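Local coordinates for protein pectinesterase (Sitophilus oryzae, PDB 4PMH) that hydrolyses the methyl esters of galacturonosyl units in pectin, releasing methanol, and probably serves the weevil in digesting plant cell walls, at residues 114-117 against 118-122; 348-351 against 352-355; 171-174 against 175-178; 19-23 against 24-28; 50-53 against 54-57. All blocks are in the same frame, centred on the assembly; numbering follows the deposited sequence.

Interaction 1: 114-117 against 118-122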
loop_
_atom_site.group_PDB
_atom_site.type_symbol
_atom_site.label_atom_id
_atom_site.label_comp_id
_atom_site.label_asym_id
_atom_site.label_seq_id
_atom_site.Cartn_x
_atom_site.Cartn_y
_atom_site.Cartn_z
ATOM N N SER A 114 -18.702 -8.708 -16.215
ATOM C CA SER A 114 -19.865 -7.964 -16.700
ATOM C C SER A 114 -20.195 -6.765 -15.810
ATOM O O SER A 114 -20.461 -5.664 -16.303
ATOM C CB SER A 114 -21.099 -8.856 -16.830
ATOM O OG SER A 114 -20.779 -9.994 -17.606
ATOM N N ALA A 115 -20.190 -6.990 -14.499
ATOM C CA ALA A 115 -20.464 -5.937 -13.548
ATOM C C ALA A 115 -19.384 -4.848 -13.620
ATOM O O ALA A 115 -19.690 -3.649 -13.511
ATOM C CB ALA A 115 -20.569 -6.508 -12.140
ATOM N N TYR A 116 -18.134 -5.262 -13.830
ATOM C CA TYR A 116 -17.017 -4.311 -13.968
ATOM C C TYR A 116 -17.238 -3.428 -15.188
ATOM O O TYR A 116 -17.091 -2.201 -15.114
ATOM C CB TYR A 116 -15.693 -5.070 -14.053
ATOM C CG TYR A 116 -14.482 -4.252 -14.452
ATOM C CD1 TYR A 116 -13.722 -3.553 -13.499
ATOM C CD2 TYR A 116 -14.076 -4.197 -15.770
ATOM C CE1 TYR A 116 -12.607 -2.819 -13.877
ATOM C CE2 TYR A 116 -12.967 -3.468 -16.163
ATOM C CZ TYR A 116 -12.227 -2.780 -15.225
ATOM O OH TYR A 116 -11.139 -2.060 -15.657
ATOM N N LYS A 117 -17.645 -4.036 -16.298
ATOM C CA LYS A 117 -17.942 -3.259 -17.493
ATOM C C LYS A 117 -19.045 -2.249 -17.252
ATOM O O LYS A 117 -18.936 -1.091 -17.671
ATOM C CB LYS A 117 -18.293 -4.159 -18.671
ATOM C CG LYS A 117 -17.102 -4.921 -19.220
ATOM C CD LYS A 117 -17.436 -5.672 -20.506
ATOM C CE LYS A 117 -17.469 -4.737 -21.709
ATOM N NZ LYS A 117 -17.940 -5.454 -22.937
ATOM N N SER A 118 -20.115 -2.683 -16.592
ATOM C CA SER A 118 -21.239 -1.788 -16.308
ATOM C C SER A 118 -20.798 -0.648 -15.427
ATOM O O SER A 118 -21.189 0.492 -15.645
ATOM C CB SER A 118 -22.400 -2.520 -15.638
ATOM O OG SER A 118 -22.980 -3.429 -16.551
ATOM N N LEU A 119 -19.968 -0.957 -14.440
ATOM C CA LEU A 119 -19.552 0.042 -13.481
ATOM C C LEU A 119 -18.580 1.082 -14.066
ATOM O O LEU A 119 -18.734 2.276 -13.809
ATOM C CB LEU A 119 -18.951 -0.643 -12.248
ATOM C CG LEU A 119 -18.760 0.210 -10.994
ATOM C CD1 LEU A 119 -20.102 0.598 -10.383
ATOM C CD2 LEU A 119 -17.899 -0.535 -9.973
ATOM N N VAL A 120 -17.589 0.651 -14.844
ATOM C CA VAL A 120 -16.523 1.587 -15.300
ATOM C C VAL A 120 -16.343 1.721 -16.814
ATOM O O VAL A 120 -15.560 2.570 -17.282
ATOM C CB VAL A 120 -15.160 1.199 -14.697
ATOM C CG1 VAL A 120 -15.273 1.053 -13.183
ATOM C CG2 VAL A 120 -14.629 -0.080 -15.328
ATOM N N GLY A 121 -17.074 0.908 -17.580
ATOM C CA GLY A 121 -16.831 0.798 -19.001
ATOM C C GLY A 121 -16.973 2.114 -19.736
ATOM O O GLY A 121 -16.233 2.383 -20.696
ATOM N N SER A 122 -17.905 2.949 -19.279
ATOM C CA SER A 122 -18.146 4.232 -19.921
ATOM C C SER A 122 -17.009 5.235 -19.710
ATOM O O SER A 122 -17.043 6.324 -20.266
ATOM C CB SER A 122 -19.484 4.835 -19.468
ATOM O OG SER A 122 -19.507 5.095 -18.070
#
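V120 lays its CG2 methyl over one face of the Y116 ring, a CH-pi contact between residues one helical turn apart. CG2 lies 3.7 Å from the centroid of the Y116 ring, 15° off the ring normal. Y116 can offer that face because its CG stands anti to the backbone N (chi1 169°), which carries the ring forward along the helix. Valine suits the other side: branched at CB, it holds CG2 close to the backbone, where the methyl meets both ring and main chain, 3.3 Å from Y116 O. The polar end of the tyrosine looks elsewhere, its OH bonded to Y81 OH.

Y116 and V120 are the buried residues of helix 113-120, which lies on the outside of the beta-helix. Helix 131-138 covers them, C137 meeting Y116 and Y134 meeting V120, and the exposed K117 runs beside Y134 and A138 of the same helix.

Backbone hydrogen bonds run four residues back: S118 N to S114 O at 3.0 Å, L119 N to A115 O, and V120 N to Y116 O. G121 N closes on K117 O at 2.7 Å, with a more bent N-H...O angle of 137°. A CB on G121 would run into K117 O, so a residue lacking one fits there. Among side-chain bonds, S118 OG reaches back to S114 O only weakly, at 3.4 Å.

Interaction 2: 348-351 against 352-355; sequences LNND and NYNR
N350 and N352 set their amides almost perpendicular, the planes 88° apart, and one oxygen joins them. N350 OD1 accepts from N352 N at 2.8 Å and from N352 ND2 at 2.9 Å, so two N-H groups grip one carbonyl oxygen and hold the N350 amide against rotation. A chi1 of -174° brings the oxygen within range, setting N350 CG beside the carbonyl carbon that leads on to N352. The other end of the same amide, ND2, stands at the edge of the Y353 ring, 3.9 Å from Y353 CD2. A leucine in place of N350 would probably leave both N352 N-H groups without this acceptor and N352 free to turn.

R355 bends back at chi2 and chi3 to meet N349. Its NH2 donates to N349 OD1 at 3.0 Å, and the oxygen lies in the guanidinium plane although the two flat groups are turned 63° apart. D351 stands differently: OD1 is 4.2 Å from R355 NE and well out of that plane, so any attraction is probably between the charges alone, with no N-H aimed at it; this oxygen is bonded to N309 ND2. K263 O, N309 O and D260 O take further N-H groups of R355, using an arginine's many donors on backbone carbonyls. Water 1 sits between N350 O, at 2.7 Å, and N354 O, joining the two halves of the loop.

The bond from N350 OD1 to N352 N makes an Asx turn, where the chain bends back just before strand 355-359, the last of the long parallel sheet of the pectinesterase beta-helix.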
loop_
_atom_site.group_PDB
_atom_site.type_symbol
_atom_site.label_atom_id
_atom_site.label_comp_id
_atom_site.label_asym_id
_atom_site.label_seq_id
_atom_site.Cartn_x
_atom_site.Cartn_y
_atom_site.Cartn_z
ATOM N N LEU A 348 20.339 -9.913 9.096
ATOM C CA LEU A 348 18.945 -9.466 9.006
ATOM C C LEU A 348 18.314 -9.797 7.649
ATOM O O LEU A 348 17.091 -9.672 7.472
ATOM C CB LEU A 348 18.834 -7.964 9.292
ATOM C CG LEU A 348 19.315 -7.496 10.679
ATOM C CD1 LEU A 348 19.433 -5.986 10.683
ATOM C CD2 LEU A 348 18.390 -7.952 11.795
ATOM N N ASN A 349 19.135 -10.237 6.701
ATOM C CA ASN A 349 18.644 -10.691 5.400
ATOM C C ASN A 349 18.576 -12.208 5.240
ATOM O O ASN A 349 18.327 -12.708 4.153
ATOM C CB ASN A 349 19.486 -10.062 4.300
ATOM C CG ASN A 349 19.208 -8.581 4.162
ATOM O OD1 ASN A 349 18.047 -8.172 4.090
ATOM N ND2 ASN A 349 20.252 -7.768 4.126
ATOM N N ASN A 350 18.779 -12.930 6.331
ATOM C CA ASN A 350 18.677 -14.393 6.341
ATOM C C ASN A 350 17.250 -14.795 5.987
ATOM O O ASN A 350 16.301 -14.244 6.536
ATOM C CB ASN A 350 19.034 -14.870 7.744
ATOM C CG ASN A 350 19.107 -16.388 7.881
ATOM O OD1 ASN A 350 18.425 -17.134 7.191
ATOM N ND2 ASN A 350 19.913 -16.843 8.850
ATOM N N ASP A 351 17.103 -15.770 5.104
ATOM C CA ASP A 351 15.779 -16.183 4.612
ATOM C C ASP A 351 15.265 -17.463 5.234
ATOM O O ASP A 351 14.233 -17.998 4.828
ATOM C CB ASP A 351 15.807 -16.307 3.093
ATOM C CG ASP A 351 16.004 -14.969 2.420
ATOM O OD1 ASP A 351 15.270 -14.014 2.775
ATOM O OD2 ASP A 351 16.896 -14.864 1.547
ATOM N N ASN A 352 15.968 -17.951 6.237
ATOM C CA ASN A 352 15.456 -19.035 7.053
ATOM C C ASN A 352 14.575 -18.529 8.177
ATOM O O ASN A 352 13.934 -19.323 8.868
ATOM C CB ASN A 352 16.614 -19.857 7.589
ATOM C CG ASN A 352 17.430 -20.437 6.475
ATOM O OD1 ASN A 352 17.015 -21.400 5.841
ATOM N ND2 ASN A 352 18.557 -19.808 6.172
ATOM N N TYR A 353 14.560 -17.206 8.353
ATOM C CA TYR A 353 13.669 -16.542 9.276
ATOM C C TYR A 353 12.922 -15.439 8.527
ATOM O O TYR A 353 13.333 -15.028 7.435
ATOM C CB TYR A 353 14.472 -15.875 10.385
ATOM C CG TYR A 353 15.288 -16.834 11.211
ATOM C CD1 TYR A 353 14.750 -17.427 12.346
ATOM C CD2 TYR A 353 16.605 -17.131 10.868
ATOM C CE1 TYR A 353 15.493 -18.309 13.109
ATOM C CE2 TYR A 353 17.368 -18.011 11.633
ATOM C CZ TYR A 353 16.804 -18.600 12.743
ATOM O OH TYR A 353 17.532 -19.477 13.511
ATOM N N ASN A 354 11.850 -14.947 9.142
ATOM C CA ASN A 354 11.175 -13.775 8.636
ATOM C C ASN A 354 12.049 -12.540 8.794
ATOM O O ASN A 354 13.074 -12.570 9.486
ATOM C CB ASN A 354 9.842 -13.601 9.314
ATOM C CG ASN A 354 8.864 -14.667 8.905
ATOM O OD1 ASN A 354 8.732 -15.688 9.589
ATOM N ND2 ASN A 354 8.232 -14.483 7.741
ATOM N N ARG A 355 11.659 -11.468 8.112
ATOM C CA ARG A 355 12.420 -10.216 8.143
ATOM C C ARG A 355 11.538 -9.079 8.618
ATOM O O ARG A 355 11.471 -8.006 7.994
ATOM C CB ARG A 355 13.033 -9.873 6.764
ATOM C CG ARG A 355 13.728 -11.024 6.021
ATOM C CD ARG A 355 13.469 -10.912 4.497
ATOM N NE ARG A 355 14.450 -10.026 3.976
ATOM C CZ ARG A 355 14.469 -9.437 2.796
ATOM N NH1 ARG A 355 13.522 -9.596 1.868
ATOM N NH2 ARG A 355 15.510 -8.655 2.573
HETATM O O HOH W 1 15.766 -13.035 8.848
HETATM O O HOH W 2 12.680 -20.646 6.314
#

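Interaction 3: 171-174 against 175-178; sequences KNTG and DQQA
From T173 to Q176 the backbone folds through a type I beta turn, in the loop between strands 165-168 and 181-183 of the parallel beta-helix. The turn carries an ST turn as well: T173 OG1 accepts from D175 N at 3.0 Å. Threonine can do this with its OG1 between the backbone N and the carbonyl carbon (chi1 76°), directed at the N-H of D175. G174 lies near Q199, which by similarity stabilises the transition state; the next residue after the turn, Q177, probably binds substrate.

Q176 sends an extended chain back across the turn. Its CG passes 3.4 Å from T173 OG1, and P108 and Q110 border it from the loop before helix 113-120. The length of a glutamine is what lets its OE1 reach N172 and accept from ND2, the amide planes turned 73° apart. N172 ND2 has a second partner, N106 OD1. An alanine here would remove the OE1 acceptor and is likely to leave the N172 amide, still bonded to N106, freer to turn. The bond so lost is a short one: N172 ND2 donates at 2.7 Å to Q176 OE1, with an N-H...O angle of 160°, meeting a lone pair in the carbonyl plane.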
loop_
_atom_site.group_PDB
_atom_site.type_symbol
_atom_site.label_atom_id
_atom_site.label_comp_id
_atom_site.label_asym_id
_atom_site.label_seq_id
_atom_site.Cartn_x
_atom_site.Cartn_y
_atom_site.Cartn_z
ATOM N N LYS A 171 -17.055 -4.580 1.617
ATOM C CA LYS A 171 -17.008 -5.340 2.860
ATOM C C LYS A 171 -18.174 -6.374 2.882
ATOM O O LYS A 171 -18.728 -6.691 3.931
ATOM C CB LYS A 171 -17.079 -4.387 4.065
ATOM C CG LYS A 171 -18.181 -3.337 3.972
ATOM C CD LYS A 171 -18.212 -2.413 5.186
ATOM C CE LYS A 171 -19.212 -2.869 6.242
ATOM N NZ LYS A 171 -19.413 -1.835 7.304
ATOM N N ASN A 172 -18.489 -6.927 1.716
ATOM C CA ASN A 172 -19.746 -7.661 1.504
ATOM C C ASN A 172 -19.758 -9.047 2.183
ATOM O O ASN A 172 -20.797 -9.500 2.680
ATOM C CB ASN A 172 -20.017 -7.749 -0.003
ATOM C CG ASN A 172 -19.976 -6.378 -0.672
ATOM O OD1 ASN A 172 -20.865 -5.559 -0.468
ATOM N ND2 ASN A 172 -18.933 -6.117 -1.459
ATOM N N THR A 173 -18.596 -9.706 2.181
ATOM C CA THR A 173 -18.337 -10.905 2.984
ATOM C C THR A 173 -16.978 -10.738 3.657
ATOM O O THR A 173 -16.222 -9.831 3.318
ATOM C CB THR A 173 -18.270 -12.182 2.128
ATOM O OG1 THR A 173 -17.019 -12.222 1.427
ATOM C CG2 THR A 173 -19.430 -12.258 1.116
ATOM N N GLY A 174 -16.657 -11.635 4.586
ATOM C CA GLY A 174 -15.342 -11.639 5.221
ATOM C C GLY A 174 -14.223 -12.154 4.323
ATOM O O GLY A 174 -13.068 -12.117 4.701
ATOM N N ASP A 175 -14.551 -12.660 3.139
ATOM C CA ASP A 175 -13.540 -13.222 2.238
ATOM C C ASP A 175 -13.121 -12.297 1.080
ATOM O O ASP A 175 -12.238 -12.665 0.306
ATOM C CB ASP A 175 -14.031 -14.570 1.655
ATOM C CG ASP A 175 -13.855 -15.758 2.621
ATOM O OD1 ASP A 175 -13.344 -15.575 3.747
ATOM O OD2 ASP A 175 -14.232 -16.894 2.239
ATOM N N GLN A 176 -13.726 -11.122 0.940
ATOM C CA GLN A 176 -13.448 -10.277 -0.238
ATOM C C GLN A 176 -12.174 -9.416 -0.126
ATOM O O GLN A 176 -11.962 -8.770 0.874
ATOM C CB GLN A 176 -14.640 -9.367 -0.551
ATOM C CG GLN A 176 -15.897 -10.118 -1.008
ATOM C CD GLN A 176 -16.964 -9.183 -1.528
ATOM O OE1 GLN A 176 -16.935 -7.976 -1.257
ATOM N NE2 GLN A 176 -17.914 -9.726 -2.293
ATOM N N GLN A 177 -11.372 -9.401 -1.193
ATOM C CA GLN A 177 -10.210 -8.515 -1.338
ATOM C C GLN A 177 -10.662 -7.343 -2.189
ATOM O O GLN A 177 -11.418 -7.542 -3.134
ATOM C CB GLN A 177 -9.058 -9.223 -2.081
ATOM C CG GLN A 177 -8.555 -10.523 -1.456
ATOM C CD GLN A 177 -9.429 -11.734 -1.792
ATOM O OE1 GLN A 177 -10.321 -11.665 -2.637
ATOM N NE2 GLN A 177 -9.168 -12.854 -1.122
ATOM N N ALA A 178 -10.207 -6.131 -1.883
ATOM C CA ALA A 178 -10.630 -4.960 -2.653
ATOM C C ALA A 178 -9.621 -3.821 -2.507
ATOM O O ALA A 178 -9.525 -3.190 -1.462
ATOM C CB ALA A 178 -12.013 -4.505 -2.211
#

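Interaction 4: 19-23 against 24-28; sequences NYFTT and ATYLQ
T22 is the N-cap of helix 23-27, its OG1 accepting from T25 N at 3.1 Å. A chi1 of 69° tucks this hydroxyl over the backbone, which is why a threonine suits the start of a helix: it takes up an N-H of the first turn that lacks a carbonyl four residues back within the helix. T22 O serves the same turn. Y26 N donates to it at 2.9 Å with a nearly straight N-H...O angle of 175°, and T25 N adds a weak bond. One residue on, L27 N is bonded to T23 O at 2.9 Å, and L27 CG comes tightly up to the same T23 O, at 3.1 Å. The buried T22 N, by contrast, has no partner in the model.

This short helix lies against the long parallel sheet of the beta-helix: T23 and L27 rest on Y215, while Y26 and L27 touch I235. F21 and Y26, both buried, pack on strand 311-315. F21 presents the edge of its ring to Y26, with F21 CD1 3.7 Å from Y26 CE1. T22 O approaches the Y26 ring at its edge, 3.5 Å from Y26 CD1. Beyond F21, Y26 also stacks on F268, meets Y265 edge-to-face and bonds through OH to Q311 OE1, so that a tyrosine's ring and hydroxyl are both used. At the far end Q28 leaves helical geometry with positive phi, and its NE2 donates to Y26 O, at 3.0 Å, and bonds S233 OG.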
loop_
_atom_site.group_PDB
_atom_site.type_symbol
_atom_site.label_atom_id
_atom_site.label_comp_id
_atom_site.label_asym_id
_atom_site.label_seq_id
_atom_site.Cartn_x
_atom_site.Cartn_y
_atom_site.Cartn_z
ATOM N N ASN A 19 21.089 1.845 12.172
ATOM C CA ASN A 19 21.728 2.812 11.263
ATOM C C ASN A 19 21.682 2.390 9.780
ATOM O O ASN A 19 21.878 3.226 8.890
ATOM C CB ASN A 19 23.193 3.093 11.673
ATOM C CG ASN A 19 23.322 3.713 13.050
ATOM O OD1 ASN A 19 24.036 3.191 13.920
ATOM N ND2 ASN A 19 22.645 4.832 13.262
ATOM N N TYR A 20 21.426 1.111 9.505
ATOM C CA TYR A 20 21.311 0.654 8.121
ATOM C C TYR A 20 19.907 0.882 7.562
ATOM O O TYR A 20 19.682 0.629 6.380
ATOM C CB TYR A 20 21.671 -0.829 7.968
ATOM C CG TYR A 20 22.940 -1.231 8.688
ATOM C CD1 TYR A 20 24.069 -0.394 8.698
ATOM C CD2 TYR A 20 23.012 -2.448 9.369
ATOM C CE1 TYR A 20 25.226 -0.760 9.374
ATOM C CE2 TYR A 20 24.162 -2.822 10.041
ATOM C CZ TYR A 20 25.269 -1.985 10.038
ATOM O OH TYR A 20 26.410 -2.378 10.721
ATOM N N PHE A 21 18.975 1.342 8.399
ATOM C CA PHE A 21 17.570 1.462 7.993
ATOM C C PHE A 21 17.026 2.816 8.331
ATOM O O PHE A 21 16.585 3.070 9.450
ATOM C CB PHE A 21 16.754 0.377 8.673
ATOM C CG PHE A 21 17.255 -0.987 8.383
ATOM C CD1 PHE A 21 17.011 -1.579 7.155
ATOM C CD2 PHE A 21 18.023 -1.665 9.320
ATOM C CE1 PHE A 21 17.473 -2.851 6.883
ATOM C CE2 PHE A 21 18.504 -2.929 9.052
ATOM C CZ PHE A 21 18.231 -3.525 7.834
ATOM N N THR A 22 17.049 3.687 7.336
ATOM C CA THR A 22 16.681 5.072 7.482
ATOM C C THR A 22 15.971 5.466 6.181
ATOM O O THR A 22 16.048 4.735 5.184
ATOM C CB THR A 22 17.935 5.960 7.652
ATOM O OG1 THR A 22 18.661 5.988 6.417
ATOM C CG2 THR A 22 18.837 5.422 8.743
ATOM N N THR A 23 15.319 6.623 6.160
ATOM C CA THR A 23 14.677 7.084 4.928
ATOM C C THR A 23 15.686 7.132 3.788
ATOM O O THR A 23 15.388 6.707 2.673
ATOM C CB THR A 23 14.020 8.484 5.058
ATOM O OG1 THR A 23 15.045 9.458 5.330
ATOM C CG2 THR A 23 12.953 8.511 6.153
ATOM N N ALA A 24 16.881 7.640 4.077
ATOM C CA ALA A 24 17.924 7.776 3.065
ATOM C C ALA A 24 18.351 6.425 2.492
ATOM O O ALA A 24 18.680 6.272 1.330
ATOM C CB ALA A 24 19.128 8.491 3.665
ATOM N N THR A 25 18.353 5.447 3.357
ATOM C CA THR A 25 18.804 4.144 3.039
ATOM C C THR A 25 17.757 3.409 2.171
ATOM O O THR A 25 18.086 2.849 1.110
ATOM C CB THR A 25 19.187 3.511 4.385
ATOM O OG1 THR A 25 20.623 3.527 4.520
ATOM C CG2 THR A 25 18.660 2.206 4.555
ATOM N N TYR A 26 16.495 3.474 2.579
ATOM C CA TYR A 26 15.382 2.917 1.777
ATOM C C TYR A 26 15.173 3.625 0.416
ATOM O O TYR A 26 14.723 3.016 -0.569
ATOM C CB TYR A 26 14.098 2.915 2.635
ATOM C CG TYR A 26 13.929 1.700 3.506
ATOM C CD1 TYR A 26 14.527 1.609 4.763
ATOM C CD2 TYR A 26 13.135 0.636 3.091
ATOM C CE1 TYR A 26 14.377 0.486 5.552
ATOM C CE2 TYR A 26 12.983 -0.489 3.872
ATOM C CZ TYR A 26 13.605 -0.559 5.099
ATOM O OH TYR A 26 13.431 -1.673 5.863
ATOM N N LEU A 27 15.518 4.911 0.349
ATOM C CA LEU A 27 15.397 5.689 -0.867
ATOM C C LEU A 27 16.398 5.262 -1.944
ATOM O O LEU A 27 16.148 5.463 -3.134
ATOM C CB LEU A 27 15.558 7.193 -0.571
ATOM C CG LEU A 27 14.366 7.945 0.016
ATOM C CD1 LEU A 27 14.828 9.305 0.553
ATOM C CD2 LEU A 27 13.254 8.100 -1.008
ATOM N N GLN A 28 17.527 4.691 -1.529
ATOM C CA GLN A 28 18.458 4.068 -2.455
ATOM C C GLN A 28 18.896 5.041 -3.545
ATOM O O GLN A 28 18.951 4.699 -4.705
ATOM C CB GLN A 28 17.823 2.809 -3.071
ATOM C CG GLN A 28 17.544 1.697 -2.082
ATOM C CD GLN A 28 16.611 0.637 -2.657
ATOM O OE1 GLN A 28 17.023 -0.179 -3.478
ATOM N NE2 GLN A 28 15.345 0.648 -2.229
#

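Interaction 5: 50-53 against 54-57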
loop_
_atom_site.group_PDB
_atom_site.type_symbol
_atom_site.label_atom_id
_atom_site.label_comp_id
_atom_site.label_asym_id
_atom_site.label_seq_id
_atom_site.Cartn_x
_atom_site.Cartn_y
_atom_site.Cartn_z
ATOM N N THR A 50 -14.772 13.685 -16.031
ATOM C CA THR A 50 -14.280 12.492 -15.349
ATOM C C THR A 50 -12.797 12.729 -15.041
ATOM O O THR A 50 -12.138 13.525 -15.714
ATOM C CB THR A 50 -14.418 11.232 -16.208
ATOM O OG1 THR A 50 -13.635 11.376 -17.394
ATOM C CG2 THR A 50 -15.867 10.976 -16.588
ATOM N N ILE A 51 -12.274 12.021 -14.046
ATOM C CA ILE A 51 -10.857 12.123 -13.710
ATOM C C ILE A 51 -10.023 11.494 -14.817
ATOM O O ILE A 51 -8.994 12.058 -15.234
ATOM C CB ILE A 51 -10.516 11.478 -12.345
ATOM C CG1 ILE A 51 -11.340 12.114 -11.214
ATOM C CG2 ILE A 51 -9.007 11.626 -12.058
ATOM C CD1 ILE A 51 -11.519 11.228 -9.997
ATOM N N GLN A 52 -10.480 10.343 -15.320
ATOM C CA GLN A 52 -9.772 9.634 -16.393
ATOM C C GLN A 52 -9.520 10.587 -17.559
ATOM O O GLN A 52 -8.443 10.574 -18.129
ATOM C CB GLN A 52 -10.545 8.394 -16.882
ATOM C CG GLN A 52 -9.680 7.438 -17.717
ATOM C CD GLN A 52 -8.452 6.963 -16.950
ATOM O OE1 GLN A 52 -8.569 6.445 -15.841
ATOM N NE2 GLN A 52 -7.267 7.184 -17.519
ATOM N N ALA A 53 -10.518 11.403 -17.905
ATOM C CA ALA A 53 -10.384 12.351 -19.015
ATOM C C ALA A 53 -9.254 13.352 -18.806
ATOM O O ALA A 53 -8.564 13.708 -19.751
ATOM C CB ALA A 53 -11.688 13.088 -19.278
ATOM N N ALA A 54 -9.062 13.804 -17.576
ATOM C CA ALA A 54 -7.966 14.734 -17.280
ATOM C C ALA A 54 -6.616 14.002 -17.382
ATOM O O ALA A 54 -5.661 14.547 -17.893
ATOM C CB ALA A 54 -8.134 15.333 -15.904
ATOM N N VAL A 55 -6.562 12.764 -16.873
ATOM C CA VAL A 55 -5.357 11.929 -16.910
ATOM C C VAL A 55 -4.959 11.697 -18.361
ATOM O O VAL A 55 -3.785 11.865 -18.735
ATOM C CB VAL A 55 -5.563 10.573 -16.180
ATOM C CG1 VAL A 55 -4.464 9.568 -16.524
ATOM C CG2 VAL A 55 -5.667 10.791 -14.681
ATOM N N ASN A 56 -5.962 11.371 -19.175
ATOM C CA ASN A 56 -5.764 11.096 -20.574
ATOM C C ASN A 56 -5.203 12.324 -21.270
ATOM O O ASN A 56 -4.282 12.217 -22.069
ATOM C CB ASN A 56 -7.084 10.728 -21.250
ATOM C CG ASN A 56 -7.581 9.342 -20.881
ATOM O OD1 ASN A 56 -6.871 8.541 -20.271
ATOM N ND2 ASN A 56 -8.816 9.045 -21.275
ATOM N N ALA A 57 -5.770 13.485 -20.986
ATOM C CA ALA A 57 -5.292 14.723 -21.621
ATOM C C ALA A 57 -3.820 14.971 -21.323
ATOM O O ALA A 57 -3.040 15.262 -22.232
ATOM C CB ALA A 57 -6.129 15.928 -21.192
#
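Q52 reaches along helix 51-61 to N56, one turn further on, amide to amide. Its CB leaves the backbone heading away from the next turn, but a chi1 of -165° swings CG to the carbonyl side, and a bend at chi2 brings the chain round again. CG then comes within 4.0 Å of both N56 OD1 and N56 ND2. CD brings the amide across that of N56 at a slant, the planes turned 47° to each other. At the tip the two branches part. NE2 donates to N56 OD1 at 3.1 Å, almost straight at 173°; the oxygen lies in the plane of the Q52 amide, yet NE2 stands above the carbonyl plane of N56 rather than on a lone pair. The same NE2 passes 3.8 Å from V55 CG1. OE1 turns to strand 80-82 and accepts from Y81 N. Glutamine fits because one amide can give to the helix and take from that strand, satisfying both polar atoms in a buried place.

N56 is held close: its N donates to Q52 O at 2.8 Å, and its CG crowds the same oxygen at 3.1 Å. At the start of the helix T50 is the N-cap, its OG1 accepting from A53 N at 3.2 Å.

The inner side is apolar, I51 and V55 resting on V80 and the small A54 lying close to Y42, V44 and I69. The helix is the crossover of a beta-alpha-beta unit, strand 42-44 to strand 67-71, packed against the first strands of the parallel sheets.

Overall arrangement
Along the chain the contacts come in the order 4, 5, 1, 3, 2. Interactions 5 and 1 gather near the first strands, their centres about 17 Å apart, and both helices reach Y81, Q52 OE1 bonding Y81 N and Y116 OH bonding Y81 OH. Interactions 4 and 2 meet at the other end of the beta-helix, where L348 CD1 packs 3.6 Å from F21 CE2; this joins the N-terminal segment to the loop before the last strand. Centres of interactions 1 and 2 are about 43 Å apart. Interaction 3 lies between these pairs, its nearest atoms about 10 Å from interaction 1, and holds Q177, a probable substrate-binding residue, close to the probable catalytic ones.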